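Local coordinates for nucleoporin NUP170 (Chaetomium thermophilum, PDB 5HAX), which probably serves as a scaffold nucleoporin of the nuclear pore complex inner ring, joining a beta-propeller to an alpha-helical region, at residues 600-605 and 618-623; 631-636 and 681-686; 465-470 and 592-597; 21-26 and 459-464. All blocks are in the same frame, centred on the assembly; numbering follows the deposited sequence.

Contact 1 of 4, residues 600-605 and 618-623; sequences RTLWKA and STIPTS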
loop_
_atom_site.group_PDB
_atom_site.type_symbol
_atom_site.label_atom_id
_atom_site.label_comp_id
_atom_site.label_asym_id
_atom_site.label_seq_id
_atom_site.Cartn_x
_atom_site.Cartn_y
_atom_site.Cartn_z
ATOM N N ARG A 600 -0.957 -4.212 -17.902
ATOM C CA ARG A 600 -0.356 -5.300 -17.135
ATOM C C ARG A 600 -1.401 -6.101 -16.364
ATOM O O ARG A 600 -1.237 -7.313 -16.178
ATOM C CB ARG A 600 0.704 -4.748 -16.179
ATOM C CG ARG A 600 0.142 -4.024 -14.972
ATOM C CD ARG A 600 1.187 -3.133 -14.317
ATOM N NE ARG A 600 2.393 -3.868 -13.937
ATOM C CZ ARG A 600 2.590 -4.445 -12.753
ATOM N NH1 ARG A 600 3.726 -5.086 -12.510
ATOM N NH2 ARG A 600 1.660 -4.386 -11.808
ATOM N N THR A 601 -2.481 -5.455 -15.915
ATOM C CA THR A 601 -3.540 -6.172 -15.212
ATOM C C THR A 601 -4.380 -7.044 -16.139
ATOM O O THR A 601 -5.136 -7.888 -15.647
ATOM C CB THR A 601 -4.468 -5.191 -14.489
ATOM O OG1 THR A 601 -5.116 -4.343 -15.447
ATOM C CG2 THR A 601 -3.691 -4.336 -13.495
ATOM N N LEU A 602 -4.260 -6.865 -17.456
ATOM C CA LEU A 602 -5.078 -7.558 -18.446
ATOM C C LEU A 602 -4.347 -8.712 -19.119
ATOM O O LEU A 602 -4.879 -9.822 -19.197
ATOM C CB LEU A 602 -5.532 -6.566 -19.524
ATOM C CG LEU A 602 -6.986 -6.104 -19.520
ATOM C CD1 LEU A 602 -7.395 -5.607 -18.148
ATOM C CD2 LEU A 602 -7.174 -5.015 -20.566
ATOM N N TRP A 603 -3.124 -8.452 -19.585
ATOM C CA TRP A 603 -2.417 -9.300 -20.538
ATOM C C TRP A 603 -2.576 -10.795 -20.271
ATOM O O TRP A 603 -3.144 -11.527 -21.089
ATOM C CB TRP A 603 -0.938 -8.903 -20.526
ATOM C CG TRP A 603 -0.165 -9.365 -21.714
ATOM C CD1 TRP A 603 0.752 -10.371 -21.751
ATOM C CD2 TRP A 603 -0.233 -8.831 -23.041
ATOM N NE1 TRP A 603 1.263 -10.498 -23.019
ATOM C CE2 TRP A 603 0.674 -9.565 -23.831
ATOM C CE3 TRP A 603 -0.969 -7.804 -23.638
ATOM C CZ2 TRP A 603 0.863 -9.305 -25.186
ATOM C CZ3 TRP A 603 -0.781 -7.548 -24.985
ATOM C CH2 TRP A 603 0.127 -8.297 -25.743
ATOM N N LYS A 604 -2.080 -11.266 -19.130
ATOM C CA LYS A 604 -2.071 -12.693 -18.827
ATOM C C LYS A 604 -3.354 -13.172 -18.159
ATOM O O LYS A 604 -3.470 -14.364 -17.861
ATOM C CB LYS A 604 -0.871 -13.031 -17.936
ATOM C CG LYS A 604 0.478 -12.838 -18.614
ATOM C CD LYS A 604 0.702 -13.857 -19.722
ATOM C CE LYS A 604 2.058 -13.671 -20.381
ATOM N NZ LYS A 604 2.325 -14.717 -21.402
ATOM N N ALA A 605 -4.316 -12.285 -17.926
ATOM C CA ALA A 605 -5.555 -12.667 -17.269
ATOM C C ALA A 605 -6.510 -13.338 -18.249
ATOM O O ALA A 605 -6.538 -13.022 -19.443
ATOM C CB ALA A 605 -6.233 -11.443 -16.655
ATOM N N SER A 618 -17.057 -11.664 -16.353
ATOM C CA SER A 618 -15.782 -11.131 -16.816
ATOM C C SER A 618 -14.775 -11.082 -15.674
ATOM O O SER A 618 -15.105 -10.670 -14.557
ATOM C CB SER A 618 -15.957 -9.728 -17.403
ATOM O OG SER A 618 -16.332 -8.797 -16.404
ATOM N N THR A 619 -13.541 -11.500 -15.965
ATOM C CA THR A 619 -12.485 -11.454 -14.959
ATOM C C THR A 619 -12.202 -10.023 -14.524
ATOM O O THR A 619 -12.060 -9.746 -13.327
ATOM C CB THR A 619 -11.208 -12.091 -15.505
ATOM O OG1 THR A 619 -11.515 -13.349 -16.119
ATOM C CG2 THR A 619 -10.192 -12.300 -14.390
ATOM N N ILE A 620 -12.112 -9.106 -15.475
ATOM C CA ILE A 620 -11.772 -7.711 -15.206
ATOM C C ILE A 620 -13.066 -6.907 -15.147
ATOM O O ILE A 620 -13.886 -7.020 -16.067
ATOM C CB ILE A 620 -10.831 -7.142 -16.284
ATOM C CG1 ILE A 620 -9.622 -8.063 -16.486
ATOM C CG2 ILE A 620 -10.391 -5.732 -15.903
ATOM C CD1 ILE A 620 -8.765 -8.256 -15.245
ATOM N N PRO A 621 -13.290 -6.104 -14.105
ATOM C CA PRO A 621 -14.489 -5.258 -14.078
ATOM C C PRO A 621 -14.556 -4.334 -15.286
ATOM O O PRO A 621 -13.536 -3.852 -15.783
ATOM C CB PRO A 621 -14.345 -4.468 -12.767
ATOM C CG PRO A 621 -12.950 -4.724 -12.280
ATOM C CD PRO A 621 -12.548 -6.041 -12.836
ATOM N N THR A 622 -15.784 -4.093 -15.757
ATOM C CA THR A 622 -15.981 -3.286 -16.957
ATOM C C THR A 622 -15.412 -1.883 -16.784
ATOM O O THR A 622 -14.810 -1.332 -17.713
ATOM C CB THR A 622 -17.470 -3.207 -17.299
ATOM O OG1 THR A 622 -18.176 -2.583 -16.220
ATOM C CG2 THR A 622 -18.046 -4.597 -17.543
ATOM N N SER A 623 -15.599 -1.288 -15.603
ATOM C CA SER A 623 -15.093 0.059 -15.363
ATOM C C SER A 623 -13.583 0.127 -15.534
ATOM O O SER A 623 -13.054 1.144 -15.998
ATOM C CB SER A 623 -15.486 0.521 -13.960
ATOM O OG SER A 623 -14.907 -0.316 -12.974
#

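Contact 2 of 4, residues 631-636 and 681-686; sequences NVERLR and SISEGI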
loop_
_atom_site.group_PDB
_atom_site.type_symbol
_atom_site.label_atom_id
_atom_site.label_comp_id
_atom_site.label_asym_id
_atom_site.label_seq_id
_atom_site.Cartn_x
_atom_site.Cartn_y
_atom_site.Cartn_z
ATOM N N ASN A 631 -6.899 5.155 -21.790
ATOM C CA ASN A 631 -5.467 5.422 -21.719
ATOM C C ASN A 631 -4.762 4.995 -23.000
ATOM O O ASN A 631 -3.918 5.730 -23.526
ATOM C CB ASN A 631 -4.856 4.710 -20.511
ATOM C CG ASN A 631 -5.243 5.355 -19.193
ATOM O OD1 ASN A 631 -5.627 6.524 -19.145
ATOM N ND2 ASN A 631 -5.134 4.594 -18.110
ATOM N N VAL A 632 -5.089 3.805 -23.514
ATOM C CA VAL A 632 -4.484 3.345 -24.762
ATOM C C VAL A 632 -4.833 4.294 -25.900
ATOM O O VAL A 632 -3.982 4.627 -26.734
ATOM C CB VAL A 632 -4.935 1.904 -25.073
ATOM C CG1 VAL A 632 -4.483 1.479 -26.469
ATOM C CG2 VAL A 632 -4.397 0.936 -24.025
ATOM N N GLU A 633 -6.087 4.748 -25.953
ATOM C CA GLU A 633 -6.520 5.616 -27.044
ATOM C C GLU A 633 -5.853 6.985 -26.969
ATOM O O GLU A 633 -5.461 7.544 -28.000
ATOM C CB GLU A 633 -8.041 5.756 -27.025
ATOM C CG GLU A 633 -8.775 4.521 -27.530
ATOM C CD GLU A 633 -8.548 4.267 -29.014
ATOM O OE1 GLU A 633 -8.898 3.168 -29.491
ATOM O OE2 GLU A 633 -8.019 5.165 -29.703
ATOM N N ARG A 634 -5.724 7.548 -25.765
ATOM C CA ARG A 634 -5.031 8.826 -25.627
ATOM C C ARG A 634 -3.574 8.705 -26.053
ATOM O O ARG A 634 -3.008 9.640 -26.632
ATOM C CB ARG A 634 -5.132 9.340 -24.191
ATOM C CG ARG A 634 -6.379 10.171 -23.921
ATOM C CD ARG A 634 -6.133 11.245 -22.867
ATOM N NE ARG A 634 -5.148 12.236 -23.298
ATOM C CZ ARG A 634 -4.966 13.419 -22.717
ATOM N NH1 ARG A 634 -4.043 14.253 -23.179
ATOM N NH2 ARG A 634 -5.709 13.776 -21.676
ATOM N N LEU A 635 -2.949 7.559 -25.774
ATOM C CA LEU A 635 -1.597 7.315 -26.265
ATOM C C LEU A 635 -1.574 7.280 -27.789
ATOM O O LEU A 635 -0.709 7.891 -28.426
ATOM C CB LEU A 635 -1.056 6.007 -25.683
ATOM C CG LEU A 635 0.287 5.510 -26.229
ATOM C CD1 LEU A 635 1.384 6.551 -26.034
ATOM C CD2 LEU A 635 0.668 4.196 -25.564
ATOM N N ARG A 636 -2.528 6.569 -28.393
ATOM C CA ARG A 636 -2.623 6.529 -29.849
ATOM C C ARG A 636 -2.861 7.920 -30.421
ATOM O O ARG A 636 -2.208 8.329 -31.390
ATOM C CB ARG A 636 -3.741 5.577 -30.270
ATOM C CG ARG A 636 -3.288 4.140 -30.438
ATOM C CD ARG A 636 -4.458 3.167 -30.408
ATOM N NE ARG A 636 -5.551 3.566 -31.290
ATOM C CZ ARG A 636 -5.503 3.516 -32.617
ATOM N NH1 ARG A 636 -6.553 3.894 -33.333
ATOM N NH2 ARG A 636 -4.405 3.097 -33.233
ATOM N N SER A 681 -5.244 -3.009 -31.875
ATOM C CA SER A 681 -5.765 -4.340 -31.583
ATOM C C SER A 681 -6.222 -4.447 -30.133
ATOM O O SER A 681 -7.230 -5.101 -29.840
ATOM C CB SER A 681 -4.703 -5.395 -31.891
ATOM O OG SER A 681 -5.185 -6.698 -31.613
ATOM N N ILE A 682 -5.492 -3.814 -29.210
ATOM C CA ILE A 682 -5.904 -3.805 -27.807
ATOM C C ILE A 682 -7.253 -3.113 -27.660
ATOM O O ILE A 682 -8.152 -3.603 -26.966
ATOM C CB ILE A 682 -4.827 -3.131 -26.935
ATOM C CG1 ILE A 682 -3.614 -4.052 -26.774
ATOM C CG2 ILE A 682 -5.382 -2.784 -25.552
ATOM C CD1 ILE A 682 -2.364 -3.329 -26.308
ATOM N N SER A 683 -7.411 -1.957 -28.307
ATOM C CA SER A 683 -8.666 -1.219 -28.206
ATOM C C SER A 683 -9.815 -2.003 -28.827
ATOM O O SER A 683 -10.910 -2.068 -28.258
ATOM C CB SER A 683 -8.523 0.149 -28.873
ATOM O OG SER A 683 -9.689 0.928 -28.680
ATOM N N GLU A 684 -9.584 -2.605 -29.997
ATOM C CA GLU A 684 -10.601 -3.462 -30.601
ATOM C C GLU A 684 -10.942 -4.632 -29.689
ATOM O O GLU A 684 -12.119 -4.963 -29.505
ATOM C CB GLU A 684 -10.121 -3.975 -31.959
ATOM C CG GLU A 684 -10.029 -2.910 -33.039
ATOM C CD GLU A 684 -9.481 -3.449 -34.343
ATOM O OE1 GLU A 684 -9.360 -4.686 -34.474
ATOM O OE2 GLU A 684 -9.169 -2.638 -35.238
ATOM N N GLY A 685 -9.924 -5.272 -29.112
ATOM C CA GLY A 685 -10.175 -6.391 -28.219
ATOM C C GLY A 685 -11.005 -6.001 -27.012
ATOM O O GLY A 685 -11.921 -6.726 -26.615
ATOM N N ILE A 686 -10.701 -4.849 -26.411
ATOM C CA ILE A 686 -11.462 -4.401 -25.249
ATOM C C ILE A 686 -12.898 -4.080 -25.647
ATOM O O ILE A 686 -13.846 -4.445 -24.941
ATOM C CB ILE A 686 -10.768 -3.195 -24.589
ATOM C CG1 ILE A 686 -9.470 -3.644 -23.911
ATOM C CG2 ILE A 686 -11.689 -2.543 -23.560
ATOM C CD1 ILE A 686 -8.585 -2.503 -23.452
#

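Contact 3 of 4, residues 465-470 and 592-597; sequences VQFDQV and ALYLTR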
loop_
_atom_site.group_PDB
_atom_site.type_symbol
_atom_site.label_atom_id
_atom_site.label_comp_id
_atom_site.label_asym_id
_atom_site.label_seq_id
_atom_site.Cartn_x
_atom_site.Cartn_y
_atom_site.Cartn_z
ATOM N N VAL A 465 3.110 0.397 -11.381
ATOM C CA VAL A 465 1.710 0.565 -11.004
ATOM C C VAL A 465 1.296 2.031 -10.968
ATOM O O VAL A 465 0.237 2.359 -10.417
ATOM C CB VAL A 465 1.418 -0.113 -9.654
ATOM C CG1 VAL A 465 1.589 -1.619 -9.772
ATOM C CG2 VAL A 465 2.316 0.446 -8.559
ATOM N N GLN A 466 2.100 2.927 -11.550
ATOM C CA GLN A 466 1.786 4.353 -11.518
ATOM C C GLN A 466 0.397 4.656 -12.065
ATOM O O GLN A 466 -0.238 5.627 -11.637
ATOM C CB GLN A 466 2.827 5.140 -12.321
ATOM C CG GLN A 466 4.192 5.244 -11.665
ATOM C CD GLN A 466 5.175 6.032 -12.511
ATOM O OE1 GLN A 466 5.296 7.249 -12.369
ATOM N NE2 GLN A 466 5.876 5.340 -13.403
ATOM N N PHE A 467 -0.093 3.842 -13.003
ATOM C CA PHE A 467 -1.344 4.117 -13.705
ATOM C C PHE A 467 -2.412 3.059 -13.451
ATOM O O PHE A 467 -3.476 3.110 -14.080
ATOM C CB PHE A 467 -1.073 4.241 -15.206
ATOM C CG PHE A 467 0.224 4.929 -15.524
ATOM C CD1 PHE A 467 0.372 6.287 -15.311
ATOM C CD2 PHE A 467 1.299 4.213 -16.021
ATOM C CE1 PHE A 467 1.565 6.922 -15.592
ATOM C CE2 PHE A 467 2.496 4.842 -16.307
ATOM C CZ PHE A 467 2.629 6.198 -16.091
ATOM N N ASP A 468 -2.165 2.109 -12.547
ATOM C CA ASP A 468 -3.130 1.067 -12.213
ATOM C C ASP A 468 -3.815 1.273 -10.873
ATOM O O ASP A 468 -4.933 0.788 -10.688
ATOM C CB ASP A 468 -2.447 -0.307 -12.202
ATOM C CG ASP A 468 -2.521 -1.009 -13.542
ATOM O OD1 ASP A 468 -3.605 -1.007 -14.166
ATOM O OD2 ASP A 468 -1.491 -1.565 -13.971
ATOM N N GLN A 469 -3.171 1.966 -9.937
ATOM C CA GLN A 469 -3.739 2.232 -8.625
ATOM C C GLN A 469 -3.320 3.629 -8.194
ATOM O O GLN A 469 -2.201 4.063 -8.480
ATOM C CB GLN A 469 -3.279 1.188 -7.596
ATOM C CG GLN A 469 -1.767 1.079 -7.450
ATOM C CD GLN A 469 -1.342 -0.144 -6.652
ATOM O OE1 GLN A 469 -0.828 -0.026 -5.539
ATOM N NE2 GLN A 469 -1.552 -1.325 -7.221
ATOM N N VAL A 470 -4.226 4.332 -7.519
ATOM C CA VAL A 470 -3.974 5.715 -7.120
ATOM C C VAL A 470 -2.762 5.757 -6.196
ATOM O O VAL A 470 -2.430 4.741 -5.565
ATOM C CB VAL A 470 -5.203 6.340 -6.437
ATOM C CG1 VAL A 470 -6.356 6.458 -7.421
ATOM C CG2 VAL A 470 -5.612 5.534 -5.209
ATOM N N ALA A 592 7.078 1.154 -25.349
ATOM C CA ALA A 592 6.752 -0.215 -24.965
ATOM C C ALA A 592 6.543 -0.331 -23.461
ATOM O O ALA A 592 5.643 -1.047 -23.007
ATOM C CB ALA A 592 7.860 -1.160 -25.424
ATOM N N LEU A 593 7.366 0.364 -22.674
ATOM C CA LEU A 593 7.233 0.301 -21.222
ATOM C C LEU A 593 5.908 0.902 -20.773
ATOM O O LEU A 593 5.171 0.292 -19.990
ATOM C CB LEU A 593 8.410 1.022 -20.563
ATOM C CG LEU A 593 8.529 0.921 -19.040
ATOM C CD1 LEU A 593 8.650 -0.530 -18.593
ATOM C CD2 LEU A 593 9.723 1.733 -18.558
ATOM N N TYR A 594 5.585 2.097 -21.272
ATOM C CA TYR A 594 4.325 2.741 -20.919
ATOM C C TYR A 594 3.135 1.876 -21.317
ATOM O O TYR A 594 2.236 1.627 -20.506
ATOM C CB TYR A 594 4.243 4.115 -21.585
ATOM C CG TYR A 594 2.996 4.892 -21.238
ATOM C CD1 TYR A 594 2.592 5.037 -19.919
ATOM C CD2 TYR A 594 2.229 5.493 -22.227
ATOM C CE1 TYR A 594 1.454 5.749 -19.593
ATOM C CE2 TYR A 594 1.088 6.209 -21.911
ATOM C CZ TYR A 594 0.706 6.335 -20.593
ATOM O OH TYR A 594 -0.428 7.045 -20.268
ATOM N N LEU A 595 3.114 1.406 -22.569
ATOM C CA LEU A 595 1.991 0.600 -23.042
ATOM C C LEU A 595 1.825 -0.666 -22.210
ATOM O O LEU A 595 0.700 -1.033 -21.846
ATOM C CB LEU A 595 2.186 0.241 -24.516
ATOM C CG LEU A 595 1.145 -0.716 -25.108
ATOM C CD1 LEU A 595 -0.251 -0.126 -24.997
ATOM C CD2 LEU A 595 1.485 -1.046 -26.553
ATOM N N THR A 596 2.931 -1.352 -21.915
ATOM C CA THR A 596 2.859 -2.570 -21.114
ATOM C C THR A 596 2.206 -2.297 -19.768
ATOM O O THR A 596 1.312 -3.033 -19.336
ATOM C CB THR A 596 4.259 -3.150 -20.918
ATOM O OG1 THR A 596 4.816 -3.500 -22.191
ATOM C CG2 THR A 596 4.215 -4.391 -20.022
ATOM N N ARG A 597 2.638 -1.231 -19.093
ATOM C CA ARG A 597 2.126 -0.935 -17.761
ATOM C C ARG A 597 0.652 -0.548 -17.799
ATOM O O ARG A 597 -0.059 -0.721 -16.804
ATOM C CB ARG A 597 2.972 0.168 -17.121
ATOM C CG ARG A 597 4.377 -0.300 -16.757
ATOM C CD ARG A 597 5.299 0.849 -16.369
ATOM N NE ARG A 597 6.572 0.360 -15.838
ATOM C CZ ARG A 597 7.603 1.137 -15.513
ATOM N NH1 ARG A 597 7.525 2.453 -15.667
ATOM N NH2 ARG A 597 8.717 0.597 -15.037
HETATM O O HOH W 1 0.709 1.283 -14.167
#

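Contact 4 of 4, residues 21-26 and 459-464; sequences DSYPDL and FGNELA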
loop_
_atom_site.group_PDB
_atom_site.type_symbol
_atom_site.label_atom_id
_atom_site.label_comp_id
_atom_site.label_asym_id
_atom_site.label_seq_id
_atom_site.Cartn_x
_atom_site.Cartn_y
_atom_site.Cartn_z
ATOM N N ASP A 21 8.541 -7.323 -13.275
ATOM C CA ASP A 21 8.350 -8.295 -12.207
ATOM C C ASP A 21 9.664 -8.826 -11.648
ATOM O O ASP A 21 9.639 -9.649 -10.727
ATOM C CB ASP A 21 7.491 -9.465 -12.702
ATOM C CG ASP A 21 6.017 -9.108 -12.807
ATOM O OD1 ASP A 21 5.548 -8.241 -12.038
ATOM O OD2 ASP A 21 5.324 -9.703 -13.658
ATOM N N SER A 22 10.800 -8.382 -12.182
ATOM C CA SER A 22 12.109 -8.723 -11.646
ATOM C C SER A 22 12.667 -7.623 -10.749
ATOM O O SER A 22 13.858 -7.652 -10.420
ATOM C CB SER A 22 13.084 -9.018 -12.789
ATOM O OG SER A 22 13.416 -7.836 -13.496
ATOM N N TYR A 23 11.839 -6.658 -10.359
ATOM C CA TYR A 23 12.282 -5.609 -9.453
ATOM C C TYR A 23 12.778 -6.233 -8.150
ATOM O O TYR A 23 12.110 -7.121 -7.603
ATOM C CB TYR A 23 11.141 -4.628 -9.175
ATOM C CG TYR A 23 11.500 -3.539 -8.190
ATOM C CD1 TYR A 23 12.135 -2.382 -8.611
ATOM C CD2 TYR A 23 11.206 -3.672 -6.842
ATOM C CE1 TYR A 23 12.468 -1.386 -7.718
ATOM C CE2 TYR A 23 11.534 -2.680 -5.940
ATOM C CZ TYR A 23 12.166 -1.540 -6.383
ATOM O OH TYR A 23 12.501 -0.547 -5.494
ATOM N N PRO A 24 13.930 -5.806 -7.623
ATOM C CA PRO A 24 14.529 -6.508 -6.478
ATOM C C PRO A 24 13.589 -6.619 -5.283
ATOM O O PRO A 24 12.859 -5.684 -4.949
ATOM C CB PRO A 24 15.751 -5.647 -6.140
ATOM C CG PRO A 24 16.095 -4.962 -7.402
ATOM C CD PRO A 24 14.800 -4.724 -8.117
ATOM N N ASP A 25 13.623 -7.782 -4.639
ATOM C CA ASP A 25 12.882 -8.005 -3.409
ATOM C C ASP A 25 13.610 -7.372 -2.227
ATOM O O ASP A 25 14.808 -7.080 -2.283
ATOM C CB ASP A 25 12.686 -9.500 -3.160
ATOM C CG ASP A 25 13.998 -10.263 -3.114
ATOM O OD1 ASP A 25 14.517 -10.490 -2.004
ATOM O OD2 ASP A 25 14.513 -10.633 -4.189
ATOM N N LEU A 26 12.861 -7.169 -1.138
ATOM C CA LEU A 26 13.397 -6.467 0.025
ATOM C C LEU A 26 14.630 -7.166 0.587
ATOM O O LEU A 26 15.614 -6.505 0.940
ATOM C CB LEU A 26 12.321 -6.350 1.104
ATOM C CG LEU A 26 12.702 -5.510 2.325
ATOM C CD1 LEU A 26 12.734 -4.038 1.954
ATOM C CD2 LEU A 26 11.747 -5.761 3.482
ATOM N N PHE A 459 7.418 -7.073 -6.180
ATOM C CA PHE A 459 6.418 -6.539 -5.260
ATOM C C PHE A 459 6.522 -5.024 -5.117
ATOM O O PHE A 459 5.502 -4.327 -5.097
ATOM C CB PHE A 459 6.571 -7.207 -3.895
ATOM C CG PHE A 459 5.645 -6.663 -2.846
ATOM C CD1 PHE A 459 4.395 -7.220 -2.654
ATOM C CD2 PHE A 459 6.029 -5.595 -2.049
ATOM C CE1 PHE A 459 3.540 -6.723 -1.687
ATOM C CE2 PHE A 459 5.178 -5.095 -1.083
ATOM C CZ PHE A 459 3.932 -5.660 -0.902
ATOM N N GLY A 460 7.737 -4.497 -4.997
ATOM C CA GLY A 460 7.916 -3.103 -4.642
ATOM C C GLY A 460 8.037 -2.153 -5.816
ATOM O O GLY A 460 8.493 -1.020 -5.647
ATOM N N ASN A 461 7.623 -2.586 -7.008
ATOM C CA ASN A 461 7.839 -1.804 -8.226
ATOM C C ASN A 461 6.764 -0.722 -8.338
ATOM O O ASN A 461 5.734 -0.878 -8.998
ATOM C CB ASN A 461 7.848 -2.713 -9.447
ATOM C CG ASN A 461 8.409 -2.025 -10.675
ATOM O OD1 ASN A 461 8.528 -0.800 -10.715
ATOM N ND2 ASN A 461 8.753 -2.810 -11.688
ATOM N N GLU A 462 7.034 0.411 -7.681
ATOM C CA GLU A 462 6.133 1.560 -7.765
ATOM C C GLU A 462 5.952 2.026 -9.202
ATOM O O GLU A 462 4.858 2.449 -9.596
ATOM C CB GLU A 462 6.668 2.722 -6.933
ATOM C CG GLU A 462 6.708 2.516 -5.436
ATOM C CD GLU A 462 7.069 3.798 -4.715
ATOM O OE1 GLU A 462 6.165 4.427 -4.127
ATOM O OE2 GLU A 462 8.253 4.192 -4.755
ATOM N N LEU A 463 7.028 1.992 -9.993
ATOM C CA LEU A 463 6.971 2.518 -11.351
ATOM C C LEU A 463 5.949 1.766 -12.188
ATOM O O LEU A 463 5.254 2.361 -13.018
ATOM C CB LEU A 463 8.357 2.438 -11.991
ATOM C CG LEU A 463 9.436 3.245 -11.266
ATOM C CD1 LEU A 463 10.821 2.817 -11.714
ATOM C CD2 LEU A 463 9.231 4.732 -11.501
ATOM N N ALA A 464 5.825 0.458 -11.960
ATOM C CA ALA A 464 4.964 -0.375 -12.789
ATOM C C ALA A 464 3.485 -0.077 -12.570
ATOM O O ALA A 464 2.678 -0.275 -13.486
ATOM C CB ALA A 464 5.248 -1.848 -12.505
HETATM O O HOH W 2 10.064 0.269 -3.919
HETATM O O HOH W 3 10.095 -6.091 -4.633
#

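Contact 1 of 4, residues 600-605 and 618-623
Leu602 meets Ile620 where a type I beta turn, Leu602 to Ala605, follows helix 586-599 and faces the loop leading into helix 622-640. The turn is closed by a backbone bond from Ala605 N to Leu602 O (2.8 Å), which brings the two ends of the turn, Leu602 and Ala605, together.

Contact between the segments is apolar. Leu602 CD1 lodges against the fork of the isoleucine, 3.7 Å from Ile620 CG1 and just as near its other branch, CG2; the two side chains cross obliquely. With CG1 anti to the carbonyl carbon (chi1 -51°), Ile620 sends CD1 across to the turn, where it lies 4.3 Å from Ala605 CB and also packs on the Thr601 carbonyl. With an alanine here the methyl of Leu602 would probably lose its fork and Ala605 its apolar partner, opening a gap beneath the turn. Tyr717 of helix 717-722 and Leu625 of helix 622-640 touch both Leu602 and Ile620, so the apolar patch continues onto both helices.

Polar bonds lie to the side of this patch. Thr619 OG1 is held by Lys606 O and Gln609 NE2, so the incoming loop is fastened to the residues just after the turn. Pro621 takes the N-cap position of helix 622-640. Three residues earlier, Ser618 OG reaches forward to Ile620 O at 3.0 Å, the hydroxyl standing above the carbonyl plane.

Contact 2 of 4, residues 631-636 and 681-686
Ser683 and Glu633 form the polar half of a packing between helices 622-640 and 663-694, which run in roughly opposite directions here. Ser683 has the most surface buried by the contact. Its OG, anti to the backbone N (chi1 -175°), points across the groove and donates to Glu633 OE1 in a short bond of 2.5 Å. The carboxylate receives it on the anti lone pair, the one turned away from OE2. Glu633 comes to this place because its chain bends at chi2 (-67°), folding the carboxylate over toward the serine. Its second oxygen is engaged on its own helix: Arg636 NE makes a weak salt bridge to Glu633 OE2 at 3.3 Å, with the carboxylate at the edge of the guanidinium and in its plane. The nearby positive charge would probably help keep the glutamate ionised.

Val632 supplies the apolar half. Val632 CA lies 7.1 Å from Ser683 CA, a close approach eased by the small serine. Val632 CG2 touches Ile682 CG2 at 4.1 Å, the two side chains crossing at about a right angle. Both residues are buried, whereas the Glu633 to Arg636 pair lies on the more open flank.

Around this pair, helix 586-599 packs against both partners, its Leu595 meeting Ile682 and its Tyr594 meeting Leu635, while Ser681 OG bonds to Phe721 O of helix 717-722.

Contact 3 of 4, residues 465-470 and 592-597
Phe467 CG stands anti to its carbonyl carbon (chi1 -38°) and Tyr594 CG anti to its backbone nitrogen (chi1 -178°), and these two choices turn the rings onto each other. The result is a T-shaped stack with the planes at 84° and the centroids 5.1 Å apart. The edge of Tyr594 leads: its CE1 sits over one face of Phe467, off toward the rim, 3.6 Å from Phe467 CE2. Gln466 CB covers the centre of the other face, so the phenyl ring is sandwiched. A leucine in place of Phe467 would probably leave the tyrosine edge without an aromatic face to rest on. Tyr594 OH is bonded to Gln536 NE2.

Beside the rings, Asp468 OD2 and Arg597 O, two acceptors, approach to 3.3 Å without a bond. Water 1 accepts from Phe467 N at 2.9 Å and donates weakly to Arg597 O. The buried Arg597 guanidinium pairs with Glu524 and Asp20, and Leu593 CG lies over its face.

The loop belongs to the Nup133-like, beta-propeller family region and the helix to the nucleoporin C-terminal one, consistent with an interface between the propeller and the helical part.

Contact 4 of 4, residues 21-26 and 459-464
Tyr23 lies along the backbone of Gly460 and Asn461, and each part of its side chain meets something different. At the base, Tyr23 CB touches Asn461 CB at 3.8 Å. CG is anti to the backbone N (chi1 177°), which carries the ring along the loop. Asn461 CA stands over one face in a CH-pi contact, 4.2 Å from the Tyr23 ring centroid and 16° off the normal, while Pro24 CD covers the opposite face. Farther out, Tyr23 CD2 is 3.7 Å from Asn461 N and Tyr23 CE2 is 3.5 Å from Gly460 O. A beta carbon on Gly460 would lie tightly against CE2, so the missing side chain makes room for the ring. At the tip, Tyr23 OH shares water 2 at 3.0 Å, and that water donates to Gly460 O at 2.7 Å. Water 3, in the ring plane at its edge, links Pro24 O to Gly460 N.

Two bonds hold the Asn461 amide. Its OD1 accepts from Ala464 N at 3.2 Å in an Asx motif, the donor above the carbonyl plane, and its ND2 bonds to Asp20 O at the end of helix 5-20.

The contact thus ties the link between helices 5-20 and 26-29 to the loop after helix 456-459; Thr411, Ile414 and Lys415 of helix 411-416 also pack on Tyr23.

The contacts follow one another from the loops of the probable propeller part into the helical part. Contacts 4 and 3 share one loop, their centres 13 Å apart, and Arg597 NE of contact 3 lies 3.5 Å from Ala464 CA of contact 4. Contact 1 touches both through Arg600, whose CG is 3.1 Å from Asp468 OD2 and whose NH1 forms a long, weak ion pair with Asp21 OD1. Contacts 1 and 2 both use helix 622-640 and meet where Leu602 CD2 packs on Ile686 CD1 (4.1 Å). The centres of contacts 2 and 3 are 14 Å apart. Contacts 2 and 4 are the farthest pair, with centres 26 Å apart and nearest atoms about 10 Å apart.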